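PDB 2WMY: putative acid phosphatase WZB from Escherichia coli, which probably removes phosphate from phosphotyrosine in proteins, as a member of the low molecular weight protein tyrosine phosphatase family. Local coordinates for residues 19-24 with 131-136. The protein carries 1 engineered substitution. Numbering follows the deposited sequence.
With SO4 (sulfate ion), chain I.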
loop_
_atom_site.group_PDB
_atom_site.type_symbol
_atom_site.label_atom_id
_atom_site.label_comp_id
_atom_site.label_asym_id
_atom_site.label_seq_id
_atom_site.Cartn_x
_atom_site.Cartn_y
_atom_site.Cartn_z
ATOM N N ILE A 19 -6.816 5.101 -2.133
ATOM C CA ILE A 19 -8.001 5.248 -1.278
ATOM C C ILE A 19 -8.502 3.913 -0.705
ATOM O O ILE A 19 -9.297 3.903 0.225
ATOM C CB ILE A 19 -9.158 5.962 -2.006
ATOM C CG1 ILE A 19 -9.662 5.126 -3.180
ATOM C CG2 ILE A 19 -8.732 7.341 -2.479
ATOM C CD1 ILE A 19 -10.847 5.757 -3.892
ATOM N N CYS A 20 -8.028 2.792 -1.248
ATOM C CA CYS A 20 -8.370 1.482 -0.689
ATOM C C CYS A 20 -7.167 0.713 -0.128
ATOM O O CYS A 20 -6.994 0.641 1.083
ATOM C CB CYS A 20 -9.092 0.620 -1.723
ATOM S SG CYS A 20 -10.637 1.313 -2.339
ATOM N N ARG A 21 -6.336 0.158 -1.011
ATOM C CA ARG A 21 -5.257 -0.751 -0.598
ATOM C C ARG A 21 -4.085 -0.104 0.134
ATOM O O ARG A 21 -3.748 -0.525 1.239
ATOM C CB ARG A 21 -4.734 -1.569 -1.786
ATOM C CG ARG A 21 -5.755 -2.566 -2.318
ATOM C CD ARG A 21 -5.368 -3.077 -3.688
ATOM N NE ARG A 21 -5.530 -2.046 -4.709
ATOM C CZ ARG A 21 -5.267 -2.237 -5.993
ATOM N NH1 ARG A 21 -4.839 -3.421 -6.395
ATOM N NH2 ARG A 21 -5.449 -1.257 -6.875
ATOM N N SER A 22 -3.435 0.886 -0.475
ATOM C CA SER A 22 -2.249 1.452 0.182
ATOM C C SER A 22 -2.544 2.103 1.545
ATOM O O SER A 22 -1.766 1.943 2.490
ATOM C CB SER A 22 -1.397 2.341 -0.749
ATOM O OG SER A 22 -2.100 3.446 -1.289
ATOM N N PRO A 23 -3.684 2.795 1.680
ATOM C CA PRO A 23 -3.920 3.372 3.011
ATOM C C PRO A 23 -3.998 2.278 4.072
ATOM O O PRO A 23 -3.589 2.473 5.212
ATOM C CB PRO A 23 -5.282 4.063 2.874
ATOM C CG PRO A 23 -5.570 4.125 1.418
ATOM C CD PRO A 23 -4.814 3.015 0.762
ATOM N N ILE A 24 -4.541 1.131 3.692
ATOM C CA ILE A 24 -4.645 0.009 4.611
ATOM C C ILE A 24 -3.274 -0.636 4.844
ATOM O O ILE A 24 -2.896 -0.917 5.975
ATOM C CB ILE A 24 -5.673 -1.014 4.104
ATOM C CG1 ILE A 24 -7.085 -0.441 4.276
ATOM C CG2 ILE A 24 -5.519 -2.332 4.841
ATOM C CD1 ILE A 24 -8.187 -1.315 3.676
ATOM N N ASP A 131 -13.155 -7.691 2.779
ATOM C CA ASP A 131 -12.695 -8.597 3.826
ATOM C C ASP A 131 -11.497 -9.385 3.316
ATOM O O ASP A 131 -10.494 -9.550 4.010
ATOM C CB ASP A 131 -13.804 -9.576 4.204
ATOM C CG ASP A 131 -14.924 -8.915 4.974
ATOM O OD1 ASP A 131 -14.620 -8.097 5.864
ATOM O OD2 ASP A 131 -16.106 -9.218 4.693
ATOM N N SER A 132 -11.625 -9.862 2.082
ATOM C CA SER A 132 -10.615 -10.695 1.461
ATOM C C SER A 132 -9.326 -9.902 1.222
ATOM O O SER A 132 -8.250 -10.325 1.624
ATOM C CB SER A 132 -11.166 -11.288 0.160
ATOM O OG SER A 132 -10.151 -11.931 -0.582
ATOM N N VAL A 133 -9.440 -8.735 0.600
ATOM C CA VAL A 133 -8.273 -7.881 0.397
ATOM C C VAL A 133 -7.614 -7.466 1.718
ATOM O O VAL A 133 -6.386 -7.454 1.824
ATOM C CB VAL A 133 -8.611 -6.644 -0.458
ATOM C CG1 VAL A 133 -7.409 -5.708 -0.546
ATOM C CG2 VAL A 133 -9.044 -7.080 -1.848
ATOM N N TYR A 134 -8.421 -7.142 2.726
ATOM C CA TYR A 134 -7.873 -6.813 4.040
ATOM C C TYR A 134 -6.996 -7.935 4.594
ATOM O O TYR A 134 -5.882 -7.692 5.078
ATOM C CB TYR A 134 -8.973 -6.496 5.058
ATOM C CG TYR A 134 -8.393 -6.033 6.378
ATOM C CD1 TYR A 134 -8.122 -4.689 6.601
ATOM C CD2 TYR A 134 -8.066 -6.941 7.377
ATOM C CE1 TYR A 134 -7.576 -4.251 7.802
ATOM C CE2 TYR A 134 -7.520 -6.516 8.577
ATOM C CZ TYR A 134 -7.276 -5.166 8.782
ATOM O OH TYR A 134 -6.729 -4.725 9.967
ATOM N N GLN A 135 -7.512 -9.160 4.547
ATOM C CA GLN A 135 -6.763 -10.298 5.063
ATOM C C GLN A 135 -5.440 -10.474 4.321
ATOM O O GLN A 135 -4.408 -10.719 4.931
ATOM C CB GLN A 135 -7.583 -11.588 5.002
ATOM C CG GLN A 135 -6.784 -12.804 5.470
ATOM C CD GLN A 135 -7.546 -14.106 5.334
ATOM O OE1 GLN A 135 -8.689 -14.222 5.778
ATOM N NE2 GLN A 135 -6.915 -15.095 4.719
ATOM N N LEU A 136 -5.474 -10.343 3.001
ATOM C CA LEU A 136 -4.261 -10.452 2.203
ATOM C C LEU A 136 -3.241 -9.380 2.581
ATOM O O LEU A 136 -2.056 -9.666 2.714
ATOM C CB LEU A 136 -4.591 -10.364 0.719
ATOM C CG LEU A 136 -5.263 -11.573 0.070
ATOM C CD1 LEU A 136 -5.684 -11.215 -1.349
ATOM C CD2 LEU A 136 -4.347 -12.812 0.079
HETATM S S SO4 I . -7.284 1.500 -4.697
HETATM O O1 SO4 I . -7.114 2.744 -3.933
HETATM O O2 SO4 I . -8.661 1.434 -5.197
HETATM O O3 SO4 I . -6.361 1.420 -5.839
HETATM O O4 SO4 I . -6.993 0.374 -3.803
#
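Arg21 reaches from the P-loop of this low molecular weight phosphotyrosine phosphatase, its aliphatic part against Val133 of helix 127-147 and its guanidinium turned edge-on to the bound sulfate. From the backbone outward, Arg21 CB passes 3.6 Å from sulfate O4. CG is the atom that meets Val133: it lies 4.0 Å from CG1, the methyl set anti to the valine's backbone N (chi1 175°). CD continues past O4, and the bend at chi3 (-71°) swings the guanidinium back to the anion, whose sulfur lies in its plane, off one edge. There NE donates to O4 at 3.0 Å, and NH2 donates to O3 almost in line, with an N-H...O angle of 175°. NH1 turns elsewhere, to a salt bridge with Glu89 and the carbonyl of Ile119, which should fix the group's rotation. Were Arg21 an alanine, O3 and O4 would probably lose their side-chain donors, Glu89 its salt-bridge partner, and a gap would open beside Val133 CG1. The backbone N-H groups of Ile19, Cys20 and Arg21, with those of Thr16 and Gly17, complete the cradle, in which sulfate probably mimics the substrate's phosphate; Cys15, the predicted nucleophile, and Asp121, the predicted proton donor, are close by. One turn along helix 21-32, Ile24 packs on Tyr134, the two side chains crossing at about a right angle, with CG2 3.9 Å from the ring's CD1 and 4.1 Å from CE1.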